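Long-range contacts in binding domain (Hc) of Paraclostridial Mosquitocidal Protein 1 (Paraclostridium bifermentans, PDB 6HOX), which targets host nerve cells as the receptor-binding part of a botulinum-like neurotoxin that acts specifically on Anopheles mosquitoes: residues A[22-27]-A[226-231]; A[88-93]-A[168-173]. All blocks are in the same frame, centred on the assembly; numbering follows the deposited sequence.

In the fold
Both contacts lie in the concanavalin-like half of the binding domain, about 9 Å apart, centre to centre. They belong to one antiparallel sheet. Strand 218-227 sits between strands 25-32 and 89-96, and strand 167-174 follows on the far side of 89-96. Contact 1 closes 22-27 against 226-231 across 198 intervening residues, and contact 2 falls within that span. The two meet directly: Thr90 bonds through its backbone to Tyr227 and through its hydroxyl to Arg229 O. Contact 1 thus ties the start of the modelled chain to the last strand of this half, while contact 2 is a buried pairing of two inner strands of the sheet.

Contact 1: A[22-27]-A[226-231]; sequences KDNLVF and IYQRAL
A classic beta bulge joins the start of strand 25-32 to the end of strand 218-227, where Val26 and Phe27 both face Ile226. Val26 N gives a nearly straight bond of 2.8 Å to Ile226 O. Phe27 N adds a weak bond to the same oxygen, so one carbonyl serves two successive amides. Ile226 N returns a bond of 2.9 Å to Phe27 O. Side chains follow this register. Val26 CG2 lies 3.9 Å from Ile226 CG2, and Phe27 CD2 meets Ile226 CD1 obliquely.

Leu25 and Tyr227 form a non-hydrogen-bonded antiparallel pair. Leu25 CG is anti to the backbone N (chi1 -179°), and its CD1 branch lies over one face of the Tyr227 ring. Leu25 CD1 is 3.9 Å from the centroid of the Tyr227 ring, a CH-pi contact. The ring also packs on Leu239 of helix 233-241. Strand 218-227 of the concanavalin-like half ends here, and the chain soon enters that helix.

Beyond the strand end, Asn24 O accepts a 2.9 Å bond from Gln228 N and also takes a CA-H...O contact from Tyr227. The Asn24 amide crosses the Gln228 side chain at about a right angle. Asn24 OD1 touches Gln228 CG at 3.4 Å and receives only a weak bond from Gln228 NE2. The other side of the Gln228 amide, OE1, rests against Val26 CG1. Asn24 ND2 lies at the edge of the Arg229 guanidinium, with the two planes 78° apart. ND2 and NE are both donors and do not bond. The guanidinium instead makes a salt bridge to Glu235 through NH2, and Leu231 CD2 sits over one of its faces.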
ATOM      1  N   LYS A  22     -17.096   3.038 -15.812  1.00 49.62           N
ATOM      2  CA  LYS A  22     -16.464   3.416 -17.082  1.00 47.88           C
ATOM      3  C   LYS A  22     -17.364   4.336 -17.915  1.00 50.40           C
ATOM      4  O   LYS A  22     -16.855   5.133 -18.697  1.00 48.14           O
ATOM      5  CB  LYS A  22     -16.133   2.167 -17.907  1.00 49.52           C
ATOM      6  N   ASP A  23     -18.689   4.222 -17.764  1.00 50.60           N
ATOM      7  CA  ASP A  23     -19.632   5.047 -18.530  1.00 53.75           C
ATOM      8  C   ASP A  23     -19.391   6.539 -18.273  1.00 51.43           C
ATOM      9  O   ASP A  23     -19.623   7.368 -19.154  1.00 51.30           O
ATOM     10  CB  ASP A  23     -21.086   4.709 -18.194  1.00 61.69           C
ATOM     11  CG  ASP A  23     -21.571   3.415 -18.825  1.00 67.04           C
ATOM     12  OD1 ASP A  23     -20.963   2.355 -18.538  1.00 70.05           O
ATOM     13  OD2 ASP A  23     -22.544   3.481 -19.608  1.00 67.86           O
ATOM     14  N   ASN A  24     -18.951   6.875 -17.056  1.00 47.18           N
ATOM     15  CA  ASN A  24     -18.816   8.260 -16.636  1.00 43.45           C
ATOM     16  C   ASN A  24     -17.348   8.696 -16.585  1.00 35.68           C
ATOM     17  O   ASN A  24     -17.077   9.814 -16.212  1.00 32.19           O
ATOM     18  CB  ASN A  24     -19.499   8.482 -15.292  1.00 43.40           C
ATOM     19  CG  ASN A  24     -20.999   8.551 -15.451  1.00 46.95           C
ATOM     20  OD1 ASN A  24     -21.522   9.530 -15.986  1.00 48.35           O
ATOM     21  ND2 ASN A  24     -21.687   7.519 -14.988  1.00 46.35           N
ATOM     22  N   LEU A  25     -16.428   7.825 -17.001  1.00 33.32           N
ATOM     23  CA  LEU A  25     -15.000   8.124 -16.949  1.00 33.34           C
ATOM     24  C   LEU A  25     -14.628   9.055 -18.108  1.00 33.63           C
ATOM     25  O   LEU A  25     -14.782   8.678 -19.253  1.00 34.68           O
ATOM     26  CB  LEU A  25     -14.222   6.812 -17.054  1.00 32.79           C
ATOM     27  CG  LEU A  25     -12.705   6.960 -16.983  1.00 32.72           C
ATOM     28  CD1 LEU A  25     -12.273   7.250 -15.550  1.00 29.52           C
ATOM     29  CD2 LEU A  25     -12.009   5.715 -17.520  1.00 33.00           C
ATOM     30  N   VAL A  26     -14.091  10.239 -17.807  1.00 32.57           N
ATOM     31  CA  VAL A  26     -13.773  11.193 -18.869  1.00 33.65           C
ATOM     32  C   VAL A  26     -12.254  11.359 -19.015  1.00 31.45           C
ATOM     33  O   VAL A  26     -11.795  11.913 -19.995  1.00 29.49           O
ATOM     34  CB  VAL A  26     -14.485  12.545 -18.668  1.00 33.37           C
ATOM     35  CG1 VAL A  26     -15.998  12.380 -18.674  1.00 34.06           C
ATOM     36  CG2 VAL A  26     -14.020  13.288 -17.427  1.00 32.72           C
ATOM     37  N   PHE A  27     -11.485  10.852 -18.048  1.00 30.42           N
ATOM     38  CA  PHE A  27     -10.038  10.987 -18.046  1.00 27.82           C
ATOM     39  C   PHE A  27      -9.438   9.913 -17.139  1.00 28.06           C
ATOM     40  O   PHE A  27      -9.917   9.722 -16.042  1.00 25.92           O
ATOM     41  CB  PHE A  27      -9.632  12.370 -17.533  1.00 26.90           C
ATOM     42  CG  PHE A  27      -8.148  12.614 -17.502  1.00 26.58           C
ATOM     43  CD1 PHE A  27      -7.452  12.886 -18.668  1.00 27.34           C
ATOM     44  CD2 PHE A  27      -7.437  12.556 -16.307  1.00 27.76           C
ATOM     45  CE1 PHE A  27      -6.083  13.100 -18.637  1.00 27.52           C
ATOM     46  CE2 PHE A  27      -6.067  12.788 -16.270  1.00 26.96           C
ATOM     47  CZ  PHE A  27      -5.391  13.049 -17.435  1.00 29.45           C
ATOM     48  N   ILE A 226     -10.856  11.007 -13.649  1.00 25.80           N
ATOM     49  CA  ILE A 226     -11.964  11.965 -13.461  1.00 24.54           C
ATOM     50  C   ILE A 226     -13.235  11.350 -14.048  1.00 26.33           C
ATOM     51  O   ILE A 226     -13.235  10.833 -15.168  1.00 26.54           O
ATOM     52  CB  ILE A 226     -11.662  13.334 -14.100  1.00 25.33           C
ATOM     53  CG1 ILE A 226     -10.353  13.928 -13.573  1.00 25.44           C
ATOM     54  CG2 ILE A 226     -12.856  14.261 -13.879  1.00 25.69           C
ATOM     55  CD1 ILE A 226      -9.831  15.097 -14.365  1.00 27.10           C
ATOM     56  N   TYR A 227     -14.306  11.402 -13.260  1.00 27.66           N
ATOM     57  CA  TYR A 227     -15.613  10.925 -13.632  1.00 28.70           C
ATOM     58  C   TYR A 227     -16.562  12.119 -13.596  1.00 29.66           C
ATOM     59  O   TYR A 227     -16.416  12.989 -12.721  1.00 25.26           O
ATOM     60  CB  TYR A 227     -16.151   9.859 -12.672  1.00 28.49           C
ATOM     61  CG  TYR A 227     -15.282   8.643 -12.495  1.00 29.18           C
ATOM     62  CD1 TYR A 227     -14.172   8.668 -11.658  1.00 31.53           C
ATOM     63  CD2 TYR A 227     -15.576   7.454 -13.140  1.00 28.83           C
ATOM     64  CE1 TYR A 227     -13.362   7.550 -11.495  1.00 31.06           C
ATOM     65  CE2 TYR A 227     -14.787   6.326 -12.977  1.00 29.98           C
ATOM     66  CZ  TYR A 227     -13.669   6.379 -12.164  1.00 29.27           C
ATOM     67  OH  TYR A 227     -12.890   5.280 -12.018  1.00 31.98           O
ATOM     68  N   GLN A 228     -17.545  12.109 -14.509  1.00 31.65           N
ATOM     69  CA  GLN A 228     -18.469  13.231 -14.703  1.00 37.17           C
ATOM     70  C   GLN A 228     -19.735  13.024 -13.862  1.00 36.92           C
ATOM     71  O   GLN A 228     -20.793  13.525 -14.205  1.00 39.03           O
ATOM     72  CB  GLN A 228     -18.810  13.379 -16.190  1.00 41.27           C
ATOM     73  CG  GLN A 228     -19.694  12.254 -16.723  1.00 47.30           C
ATOM     74  CD  GLN A 228     -19.825  12.275 -18.228  1.00 53.15           C
ATOM     75  OE1 GLN A 228     -19.529  13.273 -18.888  1.00 56.32           O
ATOM     76  NE2 GLN A 228     -20.293  11.166 -18.779  1.00 52.39           N
ATOM     77  N   ARG A 229     -19.605  12.306 -12.745  1.00 36.62           N
ATOM     78  CA  ARG A 229     -20.657  12.124 -11.763  1.00 39.77           C
ATOM     79  C   ARG A 229     -19.995  12.022 -10.384  1.00 35.60           C
ATOM     80  O   ARG A 229     -18.813  11.685 -10.296  1.00 31.99           O
ATOM     81  CB  ARG A 229     -21.439  10.845 -12.102  1.00 47.05           C
ATOM     82  CG  ARG A 229     -22.702  10.637 -11.283  1.00 52.43           C
ATOM     83  CD  ARG A 229     -23.577   9.539 -11.857  1.00 57.18           C
ATOM     84  NE  ARG A 229     -22.902   8.248 -11.890  1.00 58.00           N
ATOM     85  CZ  ARG A 229     -22.816   7.413 -10.861  1.00 53.97           C
ATOM     86  NH1 ARG A 229     -23.154   7.812  -9.648  1.00 54.85           N
ATOM     87  NH2 ARG A 229     -22.394   6.177 -11.052  1.00 60.58           N
ATOM     88  N   ALA A 230     -20.760  12.319  -9.331  1.00 30.97           N
ATOM     89  CA  ALA A 230     -20.343  12.115  -7.948  1.00 31.13           C
ATOM     90  C   ALA A 230     -20.727  10.697  -7.531  1.00 31.03           C
ATOM     91  O   ALA A 230     -21.902  10.423  -7.409  1.00 30.91           O
ATOM     92  CB  ALA A 230     -21.008  13.119  -7.042  1.00 31.02           C
ATOM     93  N   LEU A 231     -19.748   9.810  -7.322  1.00 28.99           N
ATOM     94  CA  LEU A 231     -20.070   8.440  -6.971  1.00 28.77           C
ATOM     95  C   LEU A 231     -20.617   8.424  -5.542  1.00 28.88           C
ATOM     96  O   LEU A 231     -20.185   9.215  -4.689  1.00 30.71           O
ATOM     97  CB  LEU A 231     -18.838   7.536  -7.080  1.00 30.40           C
ATOM     98  CG  LEU A 231     -18.080   7.523  -8.405  1.00 30.47           C
ATOM     99  CD1 LEU A 231     -16.904   6.563  -8.326  1.00 32.68           C
ATOM    100  CD2 LEU A 231     -18.982   7.141  -9.563  1.00 32.44           C
TER

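Contact 2: A[88-93]-A[168-173]; sequences DFTISF and HITITV
Ile169 N bonds to Phe93 O at 2.7 Å, nearly straight at 176° about the hydrogen. It is one of six backbone bonds, made by three hydrogen-bonded pairs: Phe89 with Val173, Ile91 with Ile171 and Phe93 with Ile169. Segments 89-93 and 168-173 run antiparallel, with 172° between their directions. CA-H...O contacts from Thr90, Ser92 and Thr170 lie between these pairs, and those of Asp88 and His168 flank them.

On one face Thr90 lies beside Thr172, with Thr172 CG2 3.6 Å from Thr90 OG1. That hydroxyl is held by Arg229 O and Leu231 N. The Thr90 CG2 branch meets Thr170 CG2 at 3.7 Å. Ser92 lies on the same face, where Leu239 of helix 233-241 touches it. A water bridges Ser92 OG and His168 NE2, at 2.8 Å from Ser92 OG and in the plane of the imidazole at its edge. Leu239 also touches His168.

The other face is apolar. Phe93 chi1 is 57°, tucking CG in between its own backbone N and C and laying the ring beside Ile169. Ile169 CB lies over one face of the Phe93 ring, 3.8 Å from its centroid. Val173 CB lies over one face of the Phe89 ring, and Val173 CG2 is 3.5 Å from Phe89 CZ. Trp134 of strand 131-137 packs on Ile91, Ile171 and Val173, as expected between the layers of a concanavalin-like jelly roll. The pairing therefore presents two chemistries: one face carries threonine and serine hydroxyls and an imidazole, and helix 233-241 packs on Ser92, Thr170 and His168; the other offers hydrocarbon to strand 131-137.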
ATOM      1  N   ASP A  88     -21.448  17.738 -11.204  1.00 38.85           N
ATOM      2  CA  ASP A  88     -20.895  16.823 -10.194  1.00 36.36           C
ATOM      3  C   ASP A  88     -19.641  16.151 -10.777  1.00 33.82           C
ATOM      4  O   ASP A  88     -19.533  15.974 -11.981  1.00 33.33           O
ATOM      5  CB  ASP A  88     -21.922  15.767  -9.777  1.00 35.47           C
ATOM      6  CG  ASP A  88     -23.204  16.332  -9.189  1.00 42.81           C
ATOM      7  OD1 ASP A  88     -23.188  17.500  -8.724  1.00 40.14           O
ATOM      8  OD2 ASP A  88     -24.218  15.601  -9.206  1.00 45.23           O
ATOM      9  N   PHE A  89     -18.687  15.767  -9.928  1.00 29.32           N
ATOM     10  CA  PHE A  89     -17.549  14.995 -10.442  1.00 28.66           C
ATOM     11  C   PHE A  89     -16.920  14.160  -9.321  1.00 27.59           C
ATOM     12  O   PHE A  89     -17.204  14.375  -8.129  1.00 25.60           O
ATOM     13  CB  PHE A  89     -16.526  15.901 -11.130  1.00 28.22           C
ATOM     14  CG  PHE A  89     -15.870  16.923 -10.240  1.00 28.34           C
ATOM     15  CD1 PHE A  89     -16.455  18.165 -10.037  1.00 28.97           C
ATOM     16  CD2 PHE A  89     -14.670  16.646  -9.609  1.00 29.39           C
ATOM     17  CE1 PHE A  89     -15.850  19.106  -9.217  1.00 29.70           C
ATOM     18  CE2 PHE A  89     -14.064  17.588  -8.793  1.00 30.48           C
ATOM     19  CZ  PHE A  89     -14.657  18.819  -8.597  1.00 31.16           C
ATOM     20  N   THR A  90     -16.110  13.183  -9.752  1.00 25.86           N
ATOM     21  CA  THR A  90     -15.289  12.368  -8.893  1.00 25.72           C
ATOM     22  C   THR A  90     -13.855  12.357  -9.437  1.00 26.03           C
ATOM     23  O   THR A  90     -13.637  12.295 -10.658  1.00 24.90           O
ATOM     24  CB  THR A  90     -15.856  10.948  -8.777  1.00 25.02           C
ATOM     25  OG1 THR A  90     -17.160  11.093  -8.211  1.00 25.16           O
ATOM     26  CG2 THR A  90     -15.011  10.030  -7.917  1.00 25.16           C
ATOM     27  N   ILE A  91     -12.905  12.489  -8.509  1.00 24.32           N
ATOM     28  CA  ILE A  91     -11.509  12.278  -8.736  1.00 24.06           C
ATOM     29  C   ILE A  91     -11.100  11.039  -7.924  1.00 23.67           C
ATOM     30  O   ILE A  91     -11.381  10.973  -6.730  1.00 23.61           O
ATOM     31  CB  ILE A  91     -10.700  13.534  -8.347  1.00 24.47           C
ATOM     32  CG1 ILE A  91     -10.964  14.695  -9.311  1.00 25.04           C
ATOM     33  CG2 ILE A  91      -9.208  13.220  -8.258  1.00 26.14           C
ATOM     34  CD1 ILE A  91     -10.319  16.009  -8.910  1.00 24.42           C
ATOM     35  N   SER A  92     -10.429  10.085  -8.578  1.00 22.00           N
ATOM     36  CA  SER A  92      -9.806   8.928  -7.901  1.00 22.40           C
ATOM     37  C   SER A  92      -8.367   8.734  -8.392  1.00 22.48           C
ATOM     38  O   SER A  92      -8.004   9.152  -9.488  1.00 24.10           O
ATOM     39  CB  SER A  92     -10.629   7.666  -8.041  1.00 21.52           C
ATOM     40  OG  SER A  92     -10.635   7.144  -9.363  1.00 22.75           O
ATOM     41  N   PHE A  93      -7.531   8.139  -7.538  1.00 21.55           N
ATOM     42  CA  PHE A  93      -6.148   7.857  -7.898  1.00 20.65           C
ATOM     43  C   PHE A  93      -5.486   6.957  -6.853  1.00 21.03           C
ATOM     44  O   PHE A  93      -5.816   6.975  -5.619  1.00 20.27           O
ATOM     45  CB  PHE A  93      -5.337   9.152  -8.050  1.00 21.14           C
ATOM     46  CG  PHE A  93      -5.316  10.065  -6.847  1.00 20.97           C
ATOM     47  CD1 PHE A  93      -6.322  10.999  -6.647  1.00 22.65           C
ATOM     48  CD2 PHE A  93      -4.276  10.022  -5.940  1.00 22.12           C
ATOM     49  CE1 PHE A  93      -6.313  11.836  -5.546  1.00 22.25           C
ATOM     50  CE2 PHE A  93      -4.246  10.886  -4.859  1.00 24.32           C
ATOM     51  CZ  PHE A  93      -5.273  11.779  -4.653  1.00 23.64           C
ATOM     52  N   HIS A 168      -5.461   4.225  -2.131  1.00 22.19           N
ATOM     53  CA  HIS A 168      -6.404   4.622  -3.141  1.00 23.07           C
ATOM     54  C   HIS A 168      -7.231   5.754  -2.565  1.00 21.42           C
ATOM     55  O   HIS A 168      -7.821   5.592  -1.494  1.00 21.08           O
ATOM     56  CB  HIS A 168      -7.310   3.479  -3.601  1.00 23.11           C
ATOM     57  CG  HIS A 168      -8.149   3.890  -4.762  1.00 23.12           C
ATOM     58  ND1 HIS A 168      -9.443   4.320  -4.616  1.00 23.59           N
ATOM     59  CD2 HIS A 168      -7.859   4.011  -6.075  1.00 23.57           C
ATOM     60  CE1 HIS A 168      -9.927   4.670  -5.793  1.00 23.17           C
ATOM     61  NE2 HIS A 168      -8.968   4.520  -6.698  1.00 23.66           N
ATOM     62  N   ILE A 169      -7.248   6.878  -3.282  1.00 21.18           N
ATOM     63  CA  ILE A 169      -7.955   8.082  -2.826  1.00 21.45           C
ATOM     64  C   ILE A 169      -9.129   8.317  -3.764  1.00 21.18           C
ATOM     65  O   ILE A 169      -8.951   8.224  -4.995  1.00 20.45           O
ATOM     66  CB  ILE A 169      -7.024   9.306  -2.812  1.00 23.88           C
ATOM     67  CG1 ILE A 169      -5.707   9.009  -2.092  1.00 24.48           C
ATOM     68  CG2 ILE A 169      -7.738  10.513  -2.213  1.00 23.29           C
ATOM     69  CD1 ILE A 169      -5.887   8.607  -0.648  1.00 26.80           C
ATOM     70  N   THR A 170     -10.295   8.616  -3.180  1.00 21.00           N
ATOM     71  CA  THR A 170     -11.456   9.022  -3.932  1.00 22.47           C
ATOM     72  C   THR A 170     -12.004  10.312  -3.311  1.00 23.39           C
ATOM     73  O   THR A 170     -12.149  10.404  -2.102  1.00 22.92           O
ATOM     74  CB  THR A 170     -12.547   7.936  -3.990  1.00 22.48           C
ATOM     75  OG1 THR A 170     -12.022   6.667  -4.384  1.00 21.41           O
ATOM     76  CG2 THR A 170     -13.676   8.299  -4.941  1.00 22.76           C
ATOM     77  N   ILE A 171     -12.323  11.287  -4.172  1.00 22.64           N
ATOM     78  CA  ILE A 171     -12.939  12.564  -3.783  1.00 24.29           C
ATOM     79  C   ILE A 171     -14.182  12.744  -4.670  1.00 24.56           C
ATOM     80  O   ILE A 171     -14.066  12.762  -5.890  1.00 25.52           O
ATOM     81  CB  ILE A 171     -11.934  13.729  -3.960  1.00 24.66           C
ATOM     82  CG1 ILE A 171     -10.684  13.560  -3.099  1.00 23.99           C
ATOM     83  CG2 ILE A 171     -12.561  15.094  -3.718  1.00 25.11           C
ATOM     84  CD1 ILE A 171      -9.518  14.332  -3.634  1.00 25.12           C
ATOM     85  N   THR A 172     -15.361  12.833  -4.058  1.00 23.35           N
ATOM     86  CA  THR A 172     -16.599  13.016  -4.782  1.00 23.73           C
ATOM     87  C   THR A 172     -17.102  14.436  -4.486  1.00 26.15           C
ATOM     88  O   THR A 172     -17.039  14.913  -3.336  1.00 23.08           O
ATOM     89  CB  THR A 172     -17.609  11.905  -4.449  1.00 23.20           C
ATOM     90  OG1 THR A 172     -18.038  12.034  -3.094  1.00 23.79           O
ATOM     91  CG2 THR A 172     -17.048  10.510  -4.644  1.00 24.27           C
ATOM     92  N   VAL A 173     -17.553  15.121  -5.545  1.00 28.79           N
ATOM     93  CA  VAL A 173     -18.064  16.486  -5.462  1.00 30.09           C
ATOM     94  C   VAL A 173     -19.469  16.515  -6.075  1.00 32.64           C
ATOM     95  O   VAL A 173     -19.652  16.333  -7.281  1.00 32.72           O
ATOM     96  CB  VAL A 173     -17.098  17.466  -6.142  1.00 31.25           C
ATOM     97  CG1 VAL A 173     -17.590  18.905  -6.073  1.00 31.31           C
ATOM     98  CG2 VAL A 173     -15.703  17.345  -5.545  1.00 32.34           C
TER
HETATM   99  O   HOH W   1      -8.466   5.334  -9.558  1.00 20.63           O